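PDB 4PJ2: lysozyme from Meretrix lusoria, which hydrolyses the beta-1,4 linkages of bacterial peptidoglycan and of chitin, lysing Gram-positive bacteria such as Micrococcus luteus. Local coordinates for residues E42-D47 and L67-Y72; N71-Y76 and R91-G96; L33-F38 and S53-C58. All blocks are in the same frame, centred on the assembly; numbering follows the deposited sequence. Where two conformers were deposited one is given.

Interaction 1 (E42-D47 and L67-Y72); sequences EAYWID and LCVQNY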
loop_
_atom_site.group_PDB
_atom_site.type_symbol
_atom_site.label_atom_id
_atom_site.label_comp_id
_atom_site.label_asym_id
_atom_site.label_seq_id
_atom_site.Cartn_x
_atom_site.Cartn_y
_atom_site.Cartn_z
ATOM N N GLU D 42 -8.656 -0.752 5.666
ATOM C CA GLU D 42 -8.683 -2.020 6.372
ATOM C C GLU D 42 -7.277 -2.497 6.755
ATOM O O GLU D 42 -7.058 -2.972 7.863
ATOM C CB GLU D 42 -9.394 -3.081 5.531
ATOM C CG GLU D 42 -9.707 -4.339 6.320
ATOM C CD GLU D 42 -10.552 -5.324 5.545
ATOM O OE1 GLU D 42 -10.717 -5.136 4.322
ATOM O OE2 GLU D 42 -11.052 -6.285 6.166
ATOM N N ALA D 43 -6.323 -2.374 5.836
ATOM C CA ALA D 43 -4.958 -2.821 6.095
ATOM C C ALA D 43 -4.356 -2.086 7.284
ATOM O O ALA D 43 -3.586 -2.653 8.072
ATOM C CB ALA D 43 -4.092 -2.620 4.873
ATOM N N TYR D 44 -4.679 -0.800 7.383
ATOM C CA TYR D 44 -4.186 0.051 8.454
ATOM C C TYR D 44 -4.763 -0.427 9.780
ATOM O O TYR D 44 -4.035 -0.609 10.750
ATOM C CB TYR D 44 -4.559 1.493 8.156
ATOM C CG TYR D 44 -3.944 2.579 9.018
ATOM C CD1 TYR D 44 -4.347 2.764 10.331
ATOM C CD2 TYR D 44 -3.052 3.489 8.481
ATOM C CE1 TYR D 44 -3.823 3.787 11.102
ATOM C CE2 TYR D 44 -2.525 4.526 9.242
ATOM C CZ TYR D 44 -2.907 4.659 10.553
ATOM O OH TYR D 44 -2.425 5.698 11.308
ATOM N N TRP D 45 -6.069 -0.676 9.799
ATOM C CA TRP D 45 -6.748 -1.148 10.998
ATOM C C TRP D 45 -6.221 -2.493 11.468
ATOM O O TRP D 45 -6.031 -2.710 12.665
ATOM C CB TRP D 45 -8.261 -1.230 10.766
ATOM C CG TRP D 45 -9.011 -1.661 11.979
ATOM C CD1 TRP D 45 -9.278 -0.910 13.082
ATOM C CD2 TRP D 45 -9.579 -2.951 12.225
ATOM N NE1 TRP D 45 -9.988 -1.649 13.997
ATOM C CE2 TRP D 45 -10.186 -2.906 13.494
ATOM C CE3 TRP D 45 -9.643 -4.137 11.488
ATOM C CZ2 TRP D 45 -10.844 -4.005 14.047
ATOM C CZ3 TRP D 45 -10.297 -5.224 12.037
ATOM C CH2 TRP D 45 -10.894 -5.149 13.301
ATOM N N ILE D 46 -5.960 -3.391 10.528
ATOM C CA ILE D 46 -5.404 -4.694 10.865
ATOM C C ILE D 46 -4.051 -4.515 11.565
ATOM O O ILE D 46 -3.804 -5.091 12.624
ATOM C CB ILE D 46 -5.256 -5.591 9.605
ATOM C CG1 ILE D 46 -6.643 -6.027 9.116
ATOM C CG2 ILE D 46 -4.356 -6.799 9.880
ATOM C CD1 ILE D 46 -6.653 -6.682 7.740
ATOM N N ASP D 47 -3.195 -3.669 11.009
ATOM C CA ASP D 47 -1.850 -3.509 11.546
ATOM C C ASP D 47 -1.820 -2.692 12.841
ATOM O O ASP D 47 -0.870 -2.821 13.613
ATOM C CB ASP D 47 -0.946 -2.839 10.525
ATOM C CG ASP D 47 -0.520 -3.766 9.411
ATOM O OD1 ASP D 47 -0.856 -4.975 9.410
ATOM O OD2 ASP D 47 0.199 -3.266 8.522
ATOM N N LEU D 67 -6.924 5.900 18.523
ATOM C CA LEU D 67 -6.165 4.825 19.161
ATOM C C LEU D 67 -5.455 4.017 18.087
ATOM O O LEU D 67 -4.301 3.624 18.244
ATOM C CB LEU D 67 -7.079 3.899 19.971
ATOM C CG LEU D 67 -6.379 2.694 20.613
ATOM C CD1 LEU D 67 -5.279 3.138 21.565
ATOM C CD2 LEU D 67 -7.372 1.798 21.333
ATOM N N CYS D 68 -6.154 3.765 16.991
ATOM C CA CYS D 68 -5.565 3.039 15.885
ATOM C C CYS D 68 -4.346 3.791 15.351
ATOM O O CYS D 68 -3.292 3.193 15.147
ATOM C CB CYS D 68 -6.624 2.833 14.802
ATOM S SG CYS D 68 -6.047 1.884 13.370
ATOM N N VAL D 69 -4.471 5.100 15.153
ATOM C CA VAL D 69 -3.350 5.914 14.711
ATOM C C VAL D 69 -2.195 5.833 15.713
ATOM O O VAL D 69 -1.045 5.626 15.320
ATOM C CB VAL D 69 -3.760 7.385 14.496
ATOM C CG1 VAL D 69 -2.557 8.226 14.116
ATOM C CG2 VAL D 69 -4.828 7.483 13.424
ATOM N N GLN D 70 -2.494 5.967 17.005
ATOM C CA GLN D 70 -1.465 5.831 18.035
ATOM C C GLN D 70 -0.745 4.482 17.944
ATOM O O GLN D 70 0.490 4.420 18.022
ATOM C CB GLN D 70 -2.064 6.000 19.435
ATOM C CG GLN D 70 -2.559 7.400 19.751
ATOM C CD GLN D 70 -1.444 8.387 20.048
ATOM O OE1 GLN D 70 -0.284 8.157 19.726
ATOM N NE2 GLN D 70 -1.800 9.496 20.677
ATOM N N ASN D 71 -1.508 3.401 17.810
ATOM C CA ASN D 71 -0.929 2.061 17.708
ATOM C C ASN D 71 -0.119 1.887 16.430
ATOM O O ASN D 71 0.911 1.235 16.451
ATOM C CB ASN D 71 -1.993 0.967 17.738
ATOM C CG ASN D 71 -2.659 0.821 19.079
ATOM O OD1 ASN D 71 -2.197 1.352 20.084
ATOM N ND2 ASN D 71 -3.741 0.065 19.110
ATOM N N TYR D 72 -0.594 2.442 15.316
ATOM C CA TYR D 72 0.121 2.382 14.052
ATOM C C TYR D 72 1.482 3.064 14.152
ATOM O O TYR D 72 2.497 2.522 13.702
ATOM C CB TYR D 72 -0.714 3.040 12.967
ATOM C CG TYR D 72 -0.331 2.647 11.559
ATOM C CD1 TYR D 72 0.521 3.431 10.791
ATOM C CD2 TYR D 72 -0.859 1.503 10.975
ATOM C CE1 TYR D 72 0.839 3.079 9.481
ATOM C CE2 TYR D 72 -0.535 1.143 9.671
ATOM C CZ TYR D 72 0.315 1.928 8.929
ATOM O OH TYR D 72 0.607 1.574 7.622
#

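Interaction 2 (N71-Y76 and R91-G96); sequences NYMKRY and REHNGG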
loop_
_atom_site.group_PDB
_atom_site.type_symbol
_atom_site.label_atom_id
_atom_site.label_comp_id
_atom_site.label_asym_id
_atom_site.label_seq_id
_atom_site.Cartn_x
_atom_site.Cartn_y
_atom_site.Cartn_z
ATOM N N ASN D 71 -1.508 3.401 17.810
ATOM C CA ASN D 71 -0.929 2.061 17.708
ATOM C C ASN D 71 -0.119 1.887 16.430
ATOM O O ASN D 71 0.911 1.235 16.451
ATOM C CB ASN D 71 -1.993 0.967 17.738
ATOM C CG ASN D 71 -2.659 0.821 19.079
ATOM O OD1 ASN D 71 -2.197 1.352 20.084
ATOM N ND2 ASN D 71 -3.741 0.065 19.110
ATOM N N TYR D 72 -0.594 2.442 15.316
ATOM C CA TYR D 72 0.121 2.382 14.052
ATOM C C TYR D 72 1.482 3.064 14.152
ATOM O O TYR D 72 2.497 2.522 13.702
ATOM C CB TYR D 72 -0.714 3.040 12.967
ATOM C CG TYR D 72 -0.331 2.647 11.559
ATOM C CD1 TYR D 72 0.521 3.431 10.791
ATOM C CD2 TYR D 72 -0.859 1.503 10.975
ATOM C CE1 TYR D 72 0.839 3.079 9.481
ATOM C CE2 TYR D 72 -0.535 1.143 9.671
ATOM C CZ TYR D 72 0.315 1.928 8.929
ATOM O OH TYR D 72 0.607 1.574 7.622
ATOM N N MET D 73 1.515 4.245 14.770
ATOM C CA MET D 73 2.763 4.961 14.914
ATOM C C MET D 73 3.699 4.234 15.881
ATOM O O MET D 73 4.886 4.181 15.637
ATOM C CB MET D 73 2.515 6.423 15.355
ATOM C CG MET D 73 1.664 7.242 14.374
ATOM S SD MET D 73 2.219 7.051 12.678
ATOM C CE MET D 73 0.672 7.371 11.829
ATOM N N LYS D 74 3.155 3.685 16.965
ATOM C CA LYS D 74 3.954 2.889 17.903
ATOM C C LYS D 74 4.603 1.700 17.197
ATOM O O LYS D 74 5.759 1.370 17.453
ATOM C CB LYS D 74 3.073 2.407 19.050
ATOM C CG LYS D 74 3.785 1.594 20.112
ATOM C CD LYS D 74 2.866 1.326 21.301
ATOM C CE LYS D 74 3.443 0.292 22.266
ATOM N NZ LYS D 74 2.509 -0.005 23.391
ATOM N N ARG D 75 3.859 1.068 16.303
ATOM C CA ARG D 75 4.372 -0.078 15.573
ATOM C C ARG D 75 5.448 0.305 14.559
ATOM O O ARG D 75 6.485 -0.376 14.474
ATOM C CB ARG D 75 3.229 -0.805 14.868
ATOM C CG ARG D 75 3.686 -1.977 14.018
ATOM C CD ARG D 75 2.515 -2.810 13.562
ATOM N NE ARG D 75 2.996 -4.021 12.909
ATOM C CZ ARG D 75 2.264 -5.110 12.727
ATOM N NH1 ARG D 75 0.991 -5.116 13.104
ATOM N NH2 ARG D 75 2.801 -6.191 12.168
ATOM N N TYR D 76 5.222 1.382 13.798
ATOM C CA TYR D 76 6.024 1.634 12.605
ATOM C C TYR D 76 6.985 2.818 12.644
ATOM O O TYR D 76 8.016 2.791 11.983
ATOM C CB TYR D 76 5.117 1.790 11.393
ATOM C CG TYR D 76 4.471 0.525 10.917
ATOM C CD1 TYR D 76 5.238 -0.562 10.537
ATOM C CD2 TYR D 76 3.088 0.432 10.808
ATOM C CE1 TYR D 76 4.647 -1.699 10.040
ATOM C CE2 TYR D 76 2.496 -0.719 10.314
ATOM C CZ TYR D 76 3.288 -1.778 9.940
ATOM O OH TYR D 76 2.783 -2.949 9.410
ATOM N N ARG D 91 3.194 12.043 7.986
ATOM C CA ARG D 91 3.673 11.413 6.757
ATOM C C ARG D 91 3.514 9.874 6.775
ATOM O O ARG D 91 3.237 9.283 5.746
ATOM C CB ARG D 91 5.109 11.844 6.430
ATOM C CG ARG D 91 5.210 13.342 6.087
ATOM C CD ARG D 91 6.626 13.798 5.779
ATOM N NE ARG D 91 7.182 13.172 4.585
ATOM C CZ ARG D 91 8.465 13.209 4.240
ATOM N NH1 ARG D 91 9.354 13.841 5.006
ATOM N NH2 ARG D 91 8.865 12.584 3.141
ATOM N N GLU D 92 3.646 9.250 7.946
ATOM C CA GLU D 92 3.314 7.827 8.092
ATOM C C GLU D 92 1.834 7.596 7.871
ATOM O O GLU D 92 1.421 6.658 7.228
ATOM C CB GLU D 92 3.674 7.331 9.499
ATOM C CG GLU D 92 5.157 7.342 9.820
ATOM C CD GLU D 92 5.903 6.288 9.084
ATOM O OE1 GLU D 92 6.023 5.172 9.650
ATOM O OE2 GLU D 92 6.403 6.567 7.988
ATOM N N HIS D 93 1.028 8.493 8.419
ATOM C CA HIS D 93 -0.393 8.319 8.278
ATOM C C HIS D 93 -0.835 8.374 6.817
ATOM O O HIS D 93 -1.649 7.574 6.392
ATOM C CB HIS D 93 -1.140 9.373 9.063
ATOM C CG HIS D 93 -2.583 9.070 9.128
ATOM N ND1 HIS D 93 -3.076 8.014 9.858
ATOM C CD2 HIS D 93 -3.648 9.615 8.488
ATOM C CE1 HIS D 93 -4.381 7.935 9.693
ATOM N NE2 HIS D 93 -4.753 8.897 8.866
ATOM N N ASN D 94 -0.241 9.295 6.069
ATOM C CA ASN D 94 -0.583 9.486 4.664
ATOM C C ASN D 94 0.069 8.449 3.755
ATOM O O ASN D 94 -0.510 8.065 2.750
ATOM C CB ASN D 94 -0.148 10.895 4.243
ATOM C CG ASN D 94 -0.539 11.229 2.815
ATOM O OD1 ASN D 94 0.303 11.599 2.007
ATOM N ND2 ASN D 94 -1.808 11.077 2.505
ATOM N N GLY D 95 1.271 8.004 4.134
ATOM C CA GLY D 95 2.093 7.197 3.246
ATOM C C GLY D 95 2.402 5.776 3.658
ATOM O O GLY D 95 3.097 5.098 2.918
ATOM N N GLY D 96 1.905 5.321 4.807
ATOM C CA GLY D 96 2.205 3.968 5.277
ATOM C C GLY D 96 3.471 3.885 6.109
ATOM O O GLY D 96 4.008 4.900 6.530
#

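Interaction 3 (L33-F38 and S53-C58); sequences LSCGYF and SSWKSC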
loop_
_atom_site.group_PDB
_atom_site.type_symbol
_atom_site.label_atom_id
_atom_site.label_comp_id
_atom_site.label_asym_id
_atom_site.label_seq_id
_atom_site.Cartn_x
_atom_site.Cartn_y
_atom_site.Cartn_z
ATOM N N LEU D 33 -12.009 1.025 0.210
ATOM C CA LEU D 33 -12.692 1.920 1.130
ATOM C C LEU D 33 -11.744 2.529 2.160
ATOM O O LEU D 33 -10.884 1.847 2.706
ATOM C CB LEU D 33 -13.791 1.170 1.886
ATOM C CG LEU D 33 -15.114 0.897 1.181
ATOM C CD1 LEU D 33 -16.006 0.039 2.065
ATOM C CD2 LEU D 33 -15.809 2.199 0.841
ATOM N N SER D 34 -11.917 3.826 2.403
ATOM C CA SER D 34 -11.235 4.514 3.487
ATOM C C SER D 34 -12.317 5.173 4.324
ATOM O O SER D 34 -13.240 5.788 3.774
ATOM C CB SER D 34 -10.277 5.555 2.924
ATOM O OG SER D 34 -9.481 6.122 3.940
ATOM N N CYS D 35 -12.212 5.051 5.641
ATOM C CA CYS D 35 -13.318 5.403 6.515
ATOM C C CYS D 35 -12.992 6.422 7.602
ATOM O O CYS D 35 -11.924 6.390 8.217
ATOM C CB CYS D 35 -13.863 4.130 7.181
ATOM S SG CYS D 35 -14.342 2.805 6.038
ATOM N N GLY D 36 -13.941 7.319 7.850
ATOM C CA GLY D 36 -13.988 8.034 9.113
ATOM C C GLY D 36 -13.080 9.226 9.284
ATOM O O GLY D 36 -12.495 9.742 8.327
ATOM N N TYR D 37 -12.977 9.645 10.544
ATOM C CA TYR D 37 -12.227 10.831 10.954
ATOM C C TYR D 37 -10.818 10.898 10.391
ATOM O O TYR D 37 -10.342 11.971 10.020
ATOM C CB TYR D 37 -12.102 10.863 12.480
ATOM C CG TYR D 37 -13.396 11.119 13.226
ATOM C CD1 TYR D 37 -14.201 10.067 13.646
ATOM C CD2 TYR D 37 -13.791 12.413 13.538
ATOM C CE1 TYR D 37 -15.381 10.304 14.341
ATOM C CE2 TYR D 37 -14.961 12.652 14.230
ATOM C CZ TYR D 37 -15.747 11.594 14.627
ATOM O OH TYR D 37 -16.907 11.831 15.321
ATOM N N PHE D 38 -10.124 9.752 10.381
ATOM C CA PHE D 38 -8.715 9.694 9.983
ATOM C C PHE D 38 -8.524 9.001 8.637
ATOM O O PHE D 38 -7.394 8.791 8.208
ATOM C CB PHE D 38 -7.870 9.013 11.074
ATOM C CG PHE D 38 -7.723 9.846 12.312
ATOM C CD1 PHE D 38 -8.650 9.761 13.341
ATOM C CD2 PHE D 38 -6.687 10.761 12.421
ATOM C CE1 PHE D 38 -8.510 10.545 14.482
ATOM C CE2 PHE D 38 -6.548 11.548 13.549
ATOM C CZ PHE D 38 -7.466 11.448 14.575
ATOM N N SER D 53 -14.464 -3.362 17.601
ATOM C CA SER D 53 -15.163 -4.551 17.138
ATOM C C SER D 53 -14.877 -4.868 15.676
ATOM O O SER D 53 -14.907 -6.027 15.274
ATOM C CB SER D 53 -16.664 -4.354 17.331
ATOM O OG SER D 53 -17.386 -5.550 17.099
ATOM N N SER D 54 -14.612 -3.832 14.884
ATOM C CA SER D 54 -14.355 -3.999 13.460
ATOM C C SER D 54 -13.733 -2.727 12.892
ATOM O O SER D 54 -13.755 -1.674 13.530
ATOM C CB SER D 54 -15.654 -4.317 12.719
ATOM O OG SER D 54 -16.543 -3.216 12.780
ATOM N N TRP D 55 -13.187 -2.839 11.686
ATOM C CA TRP D 55 -12.542 -1.722 11.016
ATOM C C TRP D 55 -13.485 -0.514 10.870
ATOM O O TRP D 55 -13.168 0.593 11.305
ATOM C CB TRP D 55 -12.031 -2.220 9.667
ATOM C CG TRP D 55 -11.860 -1.207 8.610
ATOM C CD1 TRP D 55 -11.332 0.048 8.725
ATOM C CD2 TRP D 55 -12.219 -1.370 7.246
ATOM N NE1 TRP D 55 -11.343 0.674 7.501
ATOM C CE2 TRP D 55 -11.886 -0.179 6.577
ATOM C CE3 TRP D 55 -12.788 -2.418 6.519
ATOM C CZ2 TRP D 55 -12.105 -0.006 5.214
ATOM C CZ3 TRP D 55 -13.010 -2.241 5.173
ATOM C CH2 TRP D 55 -12.667 -1.046 4.531
ATOM N N LYS D 56 -14.650 -0.722 10.269
ATOM C CA LYS D 56 -15.543 0.400 9.971
ATOM C C LYS D 56 -16.132 1.033 11.229
ATOM O O LYS D 56 -16.310 2.252 11.294
ATOM C CB LYS D 56 -16.642 -0.039 9.011
ATOM C CG LYS D 56 -16.093 -0.435 7.657
ATOM C CD LYS D 56 -17.176 -0.947 6.731
ATOM C CE LYS D 56 -16.605 -1.321 5.373
ATOM N NZ LYS D 56 -17.603 -2.004 4.516
ATOM N N SER D 57 -16.432 0.215 12.229
ATOM C CA SER D 57 -16.940 0.749 13.481
ATOM C C SER D 57 -15.859 1.535 14.221
ATOM O O SER D 57 -16.137 2.584 14.792
ATOM C CB SER D 57 -17.516 -0.359 14.365
ATOM O OG SER D 57 -16.551 -1.335 14.688
ATOM N N CYS D 58 -14.625 1.047 14.196
ATOM C CA CYS D 58 -13.531 1.747 14.848
ATOM C C CYS D 58 -13.285 3.085 14.163
ATOM O O CYS D 58 -13.114 4.116 14.822
ATOM C CB CYS D 58 -12.266 0.890 14.801
ATOM S SG CYS D 58 -10.892 1.589 15.690
#

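Interaction 1 (E42-D47 and L67-Y72)
Tyr44 lays its ring flat on that of Tyr72, the centroids 3.7 Å apart and the planes only 5° from parallel. Its CG stands anti to the backbone N (chi1 -170°), which carries the ring off helix 42-47 and across to helix 62-76. The rings are offset in projection, Tyr44 CE2 lying over the centre of the Tyr72 ring. At the edge of the Tyr44 ring, in its plane, sits the Cys68 sulfur, with SG 3.6 Å from Tyr44 CD1. The phenol end then reaches the second helix itself: Tyr44 OH is 3.5 Å from Val69 CA and has His93 as its polar partner. The Trp45 side chain sets off away from helix 62-76, but Cys68 SG still lies 3.9 Å from Trp45 CA and meets the indole obliquely; the same sulfur is in disulfide linkage with Cys48, just past the end of the first helix. Asp47, which closes that helix, brings CB to 4.1 Å from Tyr72 CE2, while its carboxylate bonds to Tyr76 and to Ser28 and Ala27 of the partner chain, a putative exported protein. That Ser28 is also hydrogen-bonded to Tyr72 OH. The short segments cross at 70°. No hydrogen bond joins them; ring stacking, sulfur-aromatic contact and a neighbouring disulfide hold the helices together. Tyr44, Asp47 and Tyr72 all bind substrate, so the stack probably sets the tilt of both rings in that site.

Interaction 2 (N71-Y76 and R91-G96)
Met73 and Glu92 make the main packing contact, the thioether lying against the aliphatic part of Glu92 as the two side chains run antiparallel alongside one another. The sulfur leads: Met73 SD lies 3.5 Å from Glu92 CB. Beyond it the methyl reaches the next residue of helix 86-95, with Met73 CE 3.6 Å from His93 N and at the edge of the imidazole, near its plane. A bend at chi2 (-47°) turns the thioether off the side of helix 62-76 and into this position.

Around the methionine the contacts are between polar atoms and carbon. Tyr72 OH, hydrogen-bonded to Ser28 of the partner chain, a putative exported protein, comes within 3.7 Å of Gly96 CA, where the chain leaves the helix with positive phi, and the Gly96 carbonyl carbon lies near the plane of the phenol ring. Tyr76 CB is 3.9 Å from Glu92 OE1, while the other carboxylate oxygen of Glu92 accepts a hydrogen bond from the backbone N of Cys100.

Within helix 62-76 the edge of Tyr76, at CD2, points at the face of Tyr72, a T-shaped pair.

No hydrogen bond crosses between the segments, which meet at 98°, close to perpendicular. Their polar groups look elsewhere: the imidazole of His93 is gripped at both nitrogens, ND1 by Tyr44 OH and NE2 by the carbonyl of Phe38, so its rotation is fixed. Asn94 is held by Tyr89 and Ser86 of the partner chain. A buried thioether thus packs into the crossing, and the substrate-binding residues Tyr72 and His93 owe their polar fastening to groups outside it.

Interaction 3 (L33-F38 and S53-C58)
The six-membered ring of Trp55 pushes its rim against strand 32-35, and this is where the packing is closest. Trp55 CZ2 lies 3.3 Å from Leu33 O, which meets the indole at its edge, near the ring plane. Next to it Trp55 CH2 touches Leu33 CB at 3.6 Å. The Cys35 sulfur approaches obliquely, 44° off the ring normal, with SG 3.7 Å from Trp55 CZ2; Cys35 is tied to Cys26 on the adjacent strand, so the indole packs against a disulfide. A chi1 of 155°, some 25° short of fully trans, swings the indole from the first turn of helix 55-59 toward the strand.

The outer side is looser. Lys56 is solvent-exposed, and its extended chain lies roughly perpendicular to Leu33, with Lys56 NZ 3.6 Å from Leu33 CD1. Closer to the backbone, Lys56 CG is 4.0 Å from Cys35 SG.

Between these segments packing of indole, sulfur and aliphatic carbon does the work, and the lysine keeps its ammonium at the water-facing margin. The indole N-H, for its part, bonds to the Ile40 carbonyl on strand 40-41, so Trp55 joins the helix to two strands of the small antiparallel sheet.

In the fold
Interactions 1 and 2 share Asn71 and Tyr72 on helix 62-76, and their centres lie about 8 Å apart. Two hydrogen bonds join them, Tyr44 OH to His93 ND1 and Asp47 OD2 to Tyr76 OH, each 2.8 Å; the first joins two substrate-site residues, the second ties Asp47 of that site to Tyr76. Interaction 3, its centre about 10 Å from that of interaction 1, connects through the two tryptophans, with Trp45 CD2 3.4 Å from Trp55 CA. It reaches interaction 2 by His93 NE2 to Phe38 O, 2.7 Å. Glu18, the predicted proton donor, has its side chain about 3 Å from that of His93; the predicted nucleophile Asp29 lies about 8 Å from Leu33, side chain to side chain.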